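Local coordinates for protein MDM10 isoform 1 (Saccharomyces cerevisiae, PDB 7BTX) that probably helps tether the endoplasmic reticulum to mitochondria as part of the ERMES complex and takes part in late assembly of the outer-membrane TOM translocase, at residues R32-F37 with G310-Q315; N49-T52 with F56-L59; I158-L161 with T165-M168. One frame throughout, in Å; residues are numbered along the deposited sequence.

How the contacts relate
All three contacts belong to one mitochondrial beta barrel, but they illustrate different ways of holding its wall together. Contact 1, buried and with its centre about 13 Å from that of the chain, joins segments 273 positions apart at their closest ends through carbon packing and a CH...O approach. Contacts 2 and 3 are partly buried and local, each spanning a turn in the same stretch of barrel wall. In contact 2 a loop folds over its following strand with one weak backbone bond and a lysine laid along a phenylalanine. Contact 3, which lies beyond the chain's centre from contact 1, is a regular antiparallel hairpin, where paired backbone bonds come first and side chains fill both faces.

Contact 1: R32-F37 with G310-Q315; sequences RTLLDF and GCEFWQ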
ATOM      1  N   ARG D  32      33.200  -7.459  12.981  1.00 59.73           N
ATOM      2  CA  ARG D  32      31.839  -7.305  12.493  1.00 59.73           C
ATOM      3  C   ARG D  32      31.029  -6.333  13.330  1.00 59.73           C
ATOM      4  O   ARG D  32      30.057  -5.759  12.828  1.00 59.73           O
ATOM      5  CB  ARG D  32      31.123  -8.658  12.462  1.00 59.73           C
ATOM      6  CG  ARG D  32      31.783  -9.677  11.564  1.00 59.73           C
ATOM      7  CD  ARG D  32      30.873 -10.864  11.311  1.00 59.73           C
ATOM      8  NE  ARG D  32      30.201 -11.320  12.526  1.00 59.73           N
ATOM      9  CZ  ARG D  32      30.511 -12.434  13.181  1.00 59.73           C
ATOM     10  NH1 ARG D  32      31.493 -13.208  12.746  1.00 59.73           N
ATOM     11  NH2 ARG D  32      29.848 -12.770  14.278  1.00 59.73           N
ATOM     12  N   THR D  33      31.409  -6.140  14.586  1.00 58.72           N
ATOM     13  CA  THR D  33      30.793  -5.156  15.457  1.00 58.72           C
ATOM     14  C   THR D  33      31.305  -3.759  15.139  1.00 58.72           C
ATOM     15  O   THR D  33      30.542  -2.787  15.178  1.00 58.72           O
ATOM     16  CB  THR D  33      31.074  -5.537  16.915  1.00 58.72           C
ATOM     17  OG1 THR D  33      30.469  -6.804  17.193  1.00 58.72           O
ATOM     18  CG2 THR D  33      30.520  -4.515  17.891  1.00 58.72           C
ATOM     19  N   LEU D  34      32.575  -3.650  14.757  1.00 56.62           N
ATOM     20  CA  LEU D  34      33.180  -2.350  14.517  1.00 56.62           C
ATOM     21  C   LEU D  34      33.061  -1.884  13.077  1.00 56.62           C
ATOM     22  O   LEU D  34      33.208  -0.686  12.822  1.00 56.62           O
ATOM     23  CB  LEU D  34      34.650  -2.376  14.936  1.00 56.62           C
ATOM     24  CG  LEU D  34      34.797  -2.422  16.451  1.00 56.62           C
ATOM     25  CD1 LEU D  34      36.210  -2.597  16.925  1.00 56.62           C
ATOM     26  CD2 LEU D  34      34.289  -1.135  16.955  1.00 56.62           C
ATOM     27  N   LEU D  35      32.781  -2.778  12.134  1.00 54.61           N
ATOM     28  CA  LEU D  35      32.795  -2.405  10.728  1.00 54.61           C
ATOM     29  C   LEU D  35      31.433  -2.531  10.073  1.00 54.61           C
ATOM     30  O   LEU D  35      31.003  -1.615   9.364  1.00 54.61           O
ATOM     31  CB  LEU D  35      33.787  -3.276   9.957  1.00 54.61           C
ATOM     32  CG  LEU D  35      35.213  -3.413  10.471  1.00 54.61           C
ATOM     33  CD1 LEU D  35      35.971  -4.265   9.512  1.00 54.61           C
ATOM     34  CD2 LEU D  35      35.891  -2.109  10.666  1.00 54.61           C
ATOM     35  N   ASP D  36      30.743  -3.649  10.280  1.00 54.95           N
ATOM     36  CA  ASP D  36      29.586  -4.021   9.477  1.00 54.95           C
ATOM     37  C   ASP D  36      28.263  -3.761  10.184  1.00 54.95           C
ATOM     38  O   ASP D  36      27.311  -4.524  10.002  1.00 54.95           O
ATOM     39  CB  ASP D  36      29.684  -5.490   9.078  1.00 54.95           C
ATOM     40  CG  ASP D  36      30.965  -5.807   8.344  1.00 54.95           C
ATOM     41  OD1 ASP D  36      31.482  -4.917   7.640  1.00 54.95           O
ATOM     42  OD2 ASP D  36      31.459  -6.945   8.473  1.00 54.95           O
ATOM     43  N   PHE D  37      28.172  -2.697  10.980  1.00 50.66           N
ATOM     44  CA  PHE D  37      26.913  -2.395  11.641  1.00 50.66           C
ATOM     45  C   PHE D  37      25.921  -1.806  10.640  1.00 50.66           C
ATOM     46  O   PHE D  37      26.248  -1.518   9.485  1.00 50.66           O
ATOM     47  CB  PHE D  37      27.137  -1.475  12.841  1.00 50.66           C
ATOM     48  CG  PHE D  37      27.823  -0.178  12.519  1.00 50.66           C
ATOM     49  CD1 PHE D  37      29.195  -0.066  12.623  1.00 50.66           C
ATOM     50  CD2 PHE D  37      27.092   0.946  12.174  1.00 50.66           C
ATOM     51  CE1 PHE D  37      29.824   1.127  12.351  1.00 50.66           C
ATOM     52  CE2 PHE D  37      27.721   2.136  11.898  1.00 50.66           C
ATOM     53  CZ  PHE D  37      29.085   2.226  11.990  1.00 50.66           C
ATOM     54  N   GLY D 310      37.169   1.457  11.619  1.00 52.64           N
ATOM     55  CA  GLY D 310      36.078   1.458  12.571  1.00 52.64           C
ATOM     56  C   GLY D 310      36.569   1.903  13.926  1.00 52.64           C
ATOM     57  O   GLY D 310      37.561   1.378  14.424  1.00 52.64           O
ATOM     58  N   CYS D 311      35.897   2.876  14.526  1.00 56.80           N
ATOM     59  CA  CYS D 311      36.466   3.634  15.632  1.00 56.80           C
ATOM     60  C   CYS D 311      35.418   3.921  16.701  1.00 56.80           C
ATOM     61  O   CYS D 311      35.113   5.080  16.980  1.00 56.80           O
ATOM     62  CB  CYS D 311      37.095   4.926  15.113  1.00 56.80           C
ATOM     63  SG  CYS D 311      38.122   5.831  16.305  1.00 56.80           S
ATOM     64  N   GLU D 312      34.774   2.880  17.249  1.00 57.83           N
ATOM     65  CA  GLU D 312      33.663   3.141  18.162  1.00 57.83           C
ATOM     66  C   GLU D 312      34.110   3.804  19.462  1.00 57.83           C
ATOM     67  O   GLU D 312      35.240   3.615  19.922  1.00 57.83           O
ATOM     68  CB  GLU D 312      32.850   1.889  18.515  1.00 57.83           C
ATOM     69  CG  GLU D 312      33.341   1.056  19.684  1.00 57.83           C
ATOM     70  CD  GLU D 312      32.408  -0.092  20.001  1.00 57.83           C
ATOM     71  OE1 GLU D 312      31.387  -0.244  19.303  1.00 57.83           O
ATOM     72  OE2 GLU D 312      32.692  -0.844  20.955  1.00 57.83           O
ATOM     73  N   PHE D 313      33.255   4.664  19.990  1.00 59.38           N
ATOM     74  CA  PHE D 313      33.520   5.380  21.220  1.00 59.38           C
ATOM     75  C   PHE D 313      32.351   5.182  22.174  1.00 59.38           C
ATOM     76  O   PHE D 313      31.193   5.125  21.759  1.00 59.38           O
ATOM     77  CB  PHE D 313      33.736   6.860  20.911  1.00 59.38           C
ATOM     78  CG  PHE D 313      34.051   7.705  22.106  1.00 59.38           C
ATOM     79  CD1 PHE D 313      35.072   7.360  22.974  1.00 59.38           C
ATOM     80  CD2 PHE D 313      33.337   8.868  22.347  1.00 59.38           C
ATOM     81  CE1 PHE D 313      35.362   8.151  24.073  1.00 59.38           C
ATOM     82  CE2 PHE D 313      33.622   9.661  23.442  1.00 59.38           C
ATOM     83  CZ  PHE D 313      34.636   9.301  24.305  1.00 59.38           C
ATOM     84  N   TRP D 314      32.659   5.059  23.461  1.00 61.06           N
ATOM     85  CA  TRP D 314      31.629   4.877  24.466  1.00 61.06           C
ATOM     86  C   TRP D 314      31.574   6.110  25.362  1.00 61.06           C
ATOM     87  O   TRP D 314      32.453   6.981  25.291  1.00 61.06           O
ATOM     88  CB  TRP D 314      31.898   3.596  25.257  1.00 61.06           C
ATOM     89  CG  TRP D 314      31.430   2.360  24.580  1.00 61.06           C
ATOM     90  CD1 TRP D 314      32.046   1.709  23.558  1.00 61.06           C
ATOM     91  CD2 TRP D 314      30.250   1.606  24.882  1.00 61.06           C
ATOM     92  NE1 TRP D 314      31.320   0.603  23.194  1.00 61.06           N
ATOM     93  CE2 TRP D 314      30.214   0.515  23.994  1.00 61.06           C
ATOM     94  CE3 TRP D 314      29.221   1.747  25.818  1.00 61.06           C
ATOM     95  CZ2 TRP D 314      29.190  -0.427  24.011  1.00 61.06           C
ATOM     96  CZ3 TRP D 314      28.205   0.809  25.832  1.00 61.06           C
ATOM     97  CH2 TRP D 314      28.196  -0.261  24.934  1.00 61.06           C
ATOM     98  N   GLN D 315      30.548   6.170  26.210  1.00 64.65           N
ATOM     99  CA  GLN D 315      30.398   7.181  27.248  1.00 64.65           C
ATOM    100  C   GLN D 315      29.339   6.683  28.221  1.00 64.65           C
ATOM    101  O   GLN D 315      28.545   5.802  27.879  1.00 64.65           O
ATOM    102  CB  GLN D 315      30.018   8.544  26.652  1.00 64.65           C
ATOM    103  CG  GLN D 315      30.233   9.769  27.556  1.00 64.65           C
ATOM    104  CD  GLN D 315      31.690  10.201  27.683  1.00 64.65           C
ATOM    105  OE1 GLN D 315      32.538   9.464  28.189  1.00 64.65           O
ATOM    106  NE2 GLN D 315      31.982  11.414  27.227  1.00 64.65           N
TER
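L34 meets E312 with one methyl: CD2 rests 3.6 Å from E312 CG and spans the aliphatic part of the glutamate, the two side chains crossing at about a right angle. The backbones also touch, with L34 O lying 3.6 Å from G310 CA in a CH...O contact whose angle at the hydrogen is 141°. L35 completes the first shell by bringing CD2 to 3.9 Å from G310 N.

The polar end of E312 is gripped from outside this apolar patch. Its CG sits between the backbone N and the carbonyl carbon (chi1 87°), and from there the extended chain carries the carboxylate to W314, whose NE1 donates to E312 OE2 over 3.0 Å. The acceptor lies in the indole plane, yet the donor stands above the carboxylate, 80° out of its plane. E312 OE1 forms a salt bridge with K417, which also bonds T33 O, so one lysine ties both segments together.

Residues 310-312 run between strand 292-297, where G310 pairs with C293, and strand 413-420, where C311 pairs with L418. The turn after helix 30-33 packs against this wall, L34 and L35 both touching C293, consistent with an N-terminal segment inside the barrel.

Contact 2: N49-T52 with F56-L59; sequences NKST and FNSL
N49 opens the contact through its backbone, giving its N-H to N57 O at an N...O distance of 2.7 Å; the bend at the hydrogen, 126°, makes this a weak bond. The same acceptor is approached by carbon, for N49 CB lies 3.6 Å from N57 O, and S48 OG adds a further weak bond to it. N49 O turns to the preceding residue of the strand, meeting the F56 ring at its edge and near its plane, 3.8 Å from CD1. The amide of N49 looks elsewhere: ND2 makes a weak hydrogen bond to the backbone of another protein chain of the assembly.

K50 runs alongside F56, the two side chains pointing the same way. Its CG leaves anti to the backbone N (chi1 -161°), which lays the methylenes along the phenyl group, with CD 3.6 Å from F56 CE1. A final turn at chi4 (59°) brings NZ back to 3.4 Å from both F56 CE1 and CZ, on an oblique line. The ring thus meets CG, CD and NZ alike, while P53 O in the intervening turn is the hydrogen-bond partner of NZ.

S51 faces N57, though the modelled placement of their two polar ends is doubtful. On the other branch of the N57 amide, OD1 takes a weak bond from Y148 OH.

The loop thus folds back over strand 55-62, which is flanked by strands 44-48 and 68-76. N49 also touches T493, close to where strand 44-48 runs parallel to strand 491-492, as at the parallel closing seam of mitochondrial porin-like barrels.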
ATOM      1  N   ASN D  49       7.190  -5.768  24.910  1.00 34.32           N
ATOM      2  CA  ASN D  49       6.318  -5.963  26.059  1.00 34.32           C
ATOM      3  C   ASN D  49       6.536  -7.356  26.629  1.00 34.32           C
ATOM      4  O   ASN D  49       7.494  -8.048  26.282  1.00 34.32           O
ATOM      5  CB  ASN D  49       4.858  -5.766  25.639  1.00 34.32           C
ATOM      6  CG  ASN D  49       4.052  -5.047  26.666  1.00 34.32           C
ATOM      7  OD1 ASN D  49       4.543  -4.149  27.339  1.00 34.32           O
ATOM      8  ND2 ASN D  49       2.807  -5.456  26.818  1.00 34.32           N
ATOM      9  N   LYS D  50       5.626  -7.769  27.505  1.00 37.38           N
ATOM     10  CA  LYS D  50       5.607  -9.128  28.036  1.00 37.38           C
ATOM     11  C   LYS D  50       4.180  -9.445  28.440  1.00 37.38           C
ATOM     12  O   LYS D  50       3.616  -8.758  29.294  1.00 37.38           O
ATOM     13  CB  LYS D  50       6.548  -9.266  29.220  1.00 37.38           C
ATOM     14  CG  LYS D  50       6.927 -10.694  29.540  1.00 37.38           C
ATOM     15  CD  LYS D  50       8.168 -10.737  30.396  1.00 37.38           C
ATOM     16  CE  LYS D  50       8.305 -12.067  31.100  1.00 37.38           C
ATOM     17  NZ  LYS D  50       8.379 -13.182  30.130  1.00 37.38           N
ATOM     18  N   SER D  51       3.601 -10.483  27.839  1.00 37.58           N
ATOM     19  CA  SER D  51       2.191 -10.803  28.032  1.00 37.58           C
ATOM     20  C   SER D  51       1.967 -11.786  29.178  1.00 37.58           C
ATOM     21  O   SER D  51       1.305 -11.463  30.167  1.00 37.58           O
ATOM     22  CB  SER D  51       1.630 -11.380  26.733  1.00 37.58           C
ATOM     23  OG  SER D  51       1.881 -10.502  25.657  1.00 37.58           O
ATOM     24  N   THR D  52       2.521 -12.980  29.053  1.00 38.97           N
ATOM     25  CA  THR D  52       2.409 -14.091  29.985  1.00 38.97           C
ATOM     26  C   THR D  52       3.785 -14.117  30.645  1.00 38.97           C
ATOM     27  O   THR D  52       4.625 -13.291  30.270  1.00 38.97           O
ATOM     28  CB  THR D  52       2.065 -15.363  29.200  1.00 38.97           C
ATOM     29  OG1 THR D  52       1.173 -15.009  28.141  1.00 38.97           O
ATOM     30  CG2 THR D  52       1.320 -16.392  30.020  1.00 38.97           C
ATOM     31  N   PHE D  56       6.276 -12.861  24.978  1.00 35.99           N
ATOM     32  CA  PHE D  56       6.666 -11.482  24.735  1.00 35.99           C
ATOM     33  C   PHE D  56       5.945 -10.967  23.503  1.00 35.99           C
ATOM     34  O   PHE D  56       5.758 -11.700  22.531  1.00 35.99           O
ATOM     35  CB  PHE D  56       8.180 -11.338  24.518  1.00 35.99           C
ATOM     36  CG  PHE D  56       9.014 -11.989  25.574  1.00 35.99           C
ATOM     37  CD1 PHE D  56       9.452 -11.267  26.666  1.00 35.99           C
ATOM     38  CD2 PHE D  56       9.384 -13.322  25.466  1.00 35.99           C
ATOM     39  CE1 PHE D  56      10.219 -11.867  27.640  1.00 35.99           C
ATOM     40  CE2 PHE D  56      10.136 -13.922  26.439  1.00 35.99           C
ATOM     41  CZ  PHE D  56      10.559 -13.196  27.523  1.00 35.99           C
ATOM     42  N   ASN D  57       5.560  -9.701  23.545  1.00 32.26           N
ATOM     43  CA  ASN D  57       4.963  -9.014  22.415  1.00 32.26           C
ATOM     44  C   ASN D  57       5.860  -7.892  21.936  1.00 32.26           C
ATOM     45  O   ASN D  57       6.411  -7.141  22.739  1.00 32.26           O
ATOM     46  CB  ASN D  57       3.592  -8.456  22.772  1.00 32.26           C
ATOM     47  CG  ASN D  57       2.490  -9.420  22.476  1.00 32.26           C
ATOM     48  OD1 ASN D  57       2.382  -9.912  21.362  1.00 32.26           O
ATOM     49  ND2 ASN D  57       1.689  -9.729  23.471  1.00 32.26           N
ATOM     50  N   SER D  58       5.995  -7.790  20.623  1.00 32.33           N
ATOM     51  CA  SER D  58       6.707  -6.710  19.970  1.00 32.33           C
ATOM     52  C   SER D  58       5.772  -6.022  18.991  1.00 32.33           C
ATOM     53  O   SER D  58       4.776  -6.594  18.552  1.00 32.33           O
ATOM     54  CB  SER D  58       7.945  -7.230  19.239  1.00 32.33           C
ATOM     55  OG  SER D  58       8.606  -6.193  18.538  1.00 32.33           O
ATOM     56  N   LEU D  59       6.091  -4.772  18.674  1.00 32.35           N
ATOM     57  CA  LEU D  59       5.357  -4.010  17.673  1.00 32.35           C
ATOM     58  C   LEU D  59       6.275  -2.942  17.123  1.00 32.35           C
ATOM     59  O   LEU D  59       6.931  -2.244  17.891  1.00 32.35           O
ATOM     60  CB  LEU D  59       4.105  -3.367  18.263  1.00 32.35           C
ATOM     61  CG  LEU D  59       3.147  -2.558  17.392  1.00 32.35           C
ATOM     62  CD1 LEU D  59       1.816  -2.806  17.908  1.00 32.35           C
ATOM     63  CD2 LEU D  59       3.386  -1.067  17.467  1.00 32.35           C
TER

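Contact 3: I158-L161 with T165-M168; sequences IKRL and TQFM
The F167 ring has K159 at its edge, with CG of the lysine near the ring plane. With chi1 near 178° the F167 ring swings opposite its own amide nitrogen, which leads the phenyl away from the partner strand and leaves F167 CB to pack on L161 CD1 at 3.8 Å. The second flat group is the Q166 amide. I158 CG2 lies across one flat side of it, equally 3.7 Å from Q166 CD and OE1. Q166 CG lies 3.4 Å from K159 O of the partner strand.

I158 and M168 share that side of the sheet and lie side by side, I158 CG2 touching M168 CG at 3.8 Å. R160 is reached lower down its chain: CG lies 3.5 Å from T165 O, while the guanidinium is occupied in the turn, where NH1 bonds P163 O.

Between the two faces runs the hairpin ladder. K159 and F167 form an antiparallel hydrogen-bonded pair, K159 N giving to F167 O at 175° and F167 N returning to K159 O over 2.7 Å. Toward the turn the ladder frays into a weak bond from L161 N to T165 O.

Q166 OE1 receives a weak hydrogen bond from Y13 OH, so an alanine here would probably leave the Y13 hydroxyl without this acceptor and open a gap over I158 CG2.

The hairpin of strands 152-162 and 165-174 is flanked by strands 140-147 and 179-189. I158 and M168 turn toward helix 5-16, touching L9, which is consistent with a helix lying inside the barrel. K159 emerges on the opposite face, where its NZ bonds S140 and Y142.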
ATOM      1  N   ILE D 158      17.365 -25.565  22.195  1.00 38.63           N
ATOM      2  CA  ILE D 158      18.732 -25.827  22.621  1.00 38.63           C
ATOM      3  C   ILE D 158      18.652 -26.894  23.697  1.00 38.63           C
ATOM      4  O   ILE D 158      17.818 -26.803  24.602  1.00 38.63           O
ATOM      5  CB  ILE D 158      19.430 -24.572  23.153  1.00 38.63           C
ATOM      6  CG1 ILE D 158      19.285 -23.413  22.182  1.00 38.63           C
ATOM      7  CG2 ILE D 158      20.891 -24.836  23.381  1.00 38.63           C
ATOM      8  CD1 ILE D 158      19.709 -22.113  22.779  1.00 38.63           C
ATOM      9  N   LYS D 159      19.493 -27.914  23.594  1.00 43.51           N
ATOM     10  CA  LYS D 159      19.590 -28.967  24.593  1.00 43.51           C
ATOM     11  C   LYS D 159      21.055 -29.135  24.951  1.00 43.51           C
ATOM     12  O   LYS D 159      21.861 -29.487  24.087  1.00 43.51           O
ATOM     13  CB  LYS D 159      19.035 -30.289  24.062  1.00 43.51           C
ATOM     14  CG  LYS D 159      17.628 -30.247  23.505  1.00 43.51           C
ATOM     15  CD  LYS D 159      16.616 -30.063  24.602  1.00 43.51           C
ATOM     16  CE  LYS D 159      16.495 -31.311  25.443  1.00 43.51           C
ATOM     17  NZ  LYS D 159      15.545 -31.094  26.563  1.00 43.51           N
ATOM     18  N   ARG D 160      21.412 -28.894  26.210  1.00 50.12           N
ATOM     19  CA  ARG D 160      22.778 -29.187  26.640  1.00 50.12           C
ATOM     20  C   ARG D 160      22.812 -30.607  27.197  1.00 50.12           C
ATOM     21  O   ARG D 160      22.454 -30.878  28.343  1.00 50.12           O
ATOM     22  CB  ARG D 160      23.285 -28.173  27.650  1.00 50.12           C
ATOM     23  CG  ARG D 160      24.766 -28.367  27.898  1.00 50.12           C
ATOM     24  CD  ARG D 160      25.407 -27.210  28.600  1.00 50.12           C
ATOM     25  NE  ARG D 160      26.824 -27.460  28.825  1.00 50.12           N
ATOM     26  CZ  ARG D 160      27.618 -26.653  29.516  1.00 50.12           C
ATOM     27  NH1 ARG D 160      28.896 -26.955  29.681  1.00 50.12           N
ATOM     28  NH2 ARG D 160      27.133 -25.547  30.053  1.00 50.12           N
ATOM     29  N   LEU D 161      23.277 -31.526  26.355  1.00 49.65           N
ATOM     30  CA  LEU D 161      23.147 -32.957  26.586  1.00 49.65           C
ATOM     31  C   LEU D 161      24.179 -33.516  27.558  1.00 49.65           C
ATOM     32  O   LEU D 161      24.021 -34.638  28.049  1.00 49.65           O
ATOM     33  CB  LEU D 161      23.255 -33.692  25.256  1.00 49.65           C
ATOM     34  CG  LEU D 161      22.260 -33.236  24.198  1.00 49.65           C
ATOM     35  CD1 LEU D 161      22.549 -33.916  22.886  1.00 49.65           C
ATOM     36  CD2 LEU D 161      20.859 -33.549  24.659  1.00 49.65           C
ATOM     37  N   THR D 165      28.921 -30.924  25.476  1.00 50.35           N
ATOM     38  CA  THR D 165      28.122 -31.326  24.324  1.00 50.35           C
ATOM     39  C   THR D 165      26.818 -30.543  24.351  1.00 50.35           C
ATOM     40  O   THR D 165      26.220 -30.364  25.413  1.00 50.35           O
ATOM     41  CB  THR D 165      27.864 -32.844  24.343  1.00 50.35           C
ATOM     42  OG1 THR D 165      29.093 -33.552  24.154  1.00 50.35           O
ATOM     43  CG2 THR D 165      26.878 -33.285  23.302  1.00 50.35           C
ATOM     44  N   GLN D 166      26.395 -30.059  23.186  1.00 45.00           N
ATOM     45  CA  GLN D 166      25.141 -29.335  23.080  1.00 45.00           C
ATOM     46  C   GLN D 166      24.488 -29.669  21.752  1.00 45.00           C
ATOM     47  O   GLN D 166      25.170 -29.958  20.770  1.00 45.00           O
ATOM     48  CB  GLN D 166      25.363 -27.832  23.194  1.00 45.00           C
ATOM     49  CG  GLN D 166      24.220 -27.091  23.807  1.00 45.00           C
ATOM     50  CD  GLN D 166      24.452 -25.613  23.814  1.00 45.00           C
ATOM     51  OE1 GLN D 166      24.518 -24.988  22.762  1.00 45.00           O
ATOM     52  NE2 GLN D 166      24.583 -25.039  24.998  1.00 45.00           N
ATOM     53  N   PHE D 167      23.163 -29.632  21.733  1.00 40.99           N
ATOM     54  CA  PHE D 167      22.391 -29.840  20.518  1.00 40.99           C
ATOM     55  C   PHE D 167      21.524 -28.616  20.289  1.00 40.99           C
ATOM     56  O   PHE D 167      21.085 -27.977  21.244  1.00 40.99           O
ATOM     57  CB  PHE D 167      21.524 -31.095  20.614  1.00 40.99           C
ATOM     58  CG  PHE D 167      20.677 -31.341  19.401  1.00 40.99           C
ATOM     59  CD1 PHE D 167      21.252 -31.739  18.208  1.00 40.99           C
ATOM     60  CD2 PHE D 167      19.305 -31.161  19.451  1.00 40.99           C
ATOM     61  CE1 PHE D 167      20.477 -31.957  17.089  1.00 40.99           C
ATOM     62  CE2 PHE D 167      18.523 -31.378  18.335  1.00 40.99           C
ATOM     63  CZ  PHE D 167      19.112 -31.777  17.154  1.00 40.99           C
ATOM     64  N   MET D 168      21.284 -28.284  19.024  1.00 41.62           N
ATOM     65  CA  MET D 168      20.517 -27.097  18.694  1.00 41.62           C
ATOM     66  C   MET D 168      19.697 -27.336  17.444  1.00 41.62           C
ATOM     67  O   MET D 168      20.186 -27.919  16.481  1.00 41.62           O
ATOM     68  CB  MET D 168      21.425 -25.899  18.466  1.00 41.62           C
ATOM     69  CG  MET D 168      21.755 -25.105  19.695  1.00 41.62           C
ATOM     70  SD  MET D 168      22.483 -23.542  19.215  1.00 41.62           S
ATOM     71  CE  MET D 168      21.359 -23.053  17.918  1.00 41.62           C
TER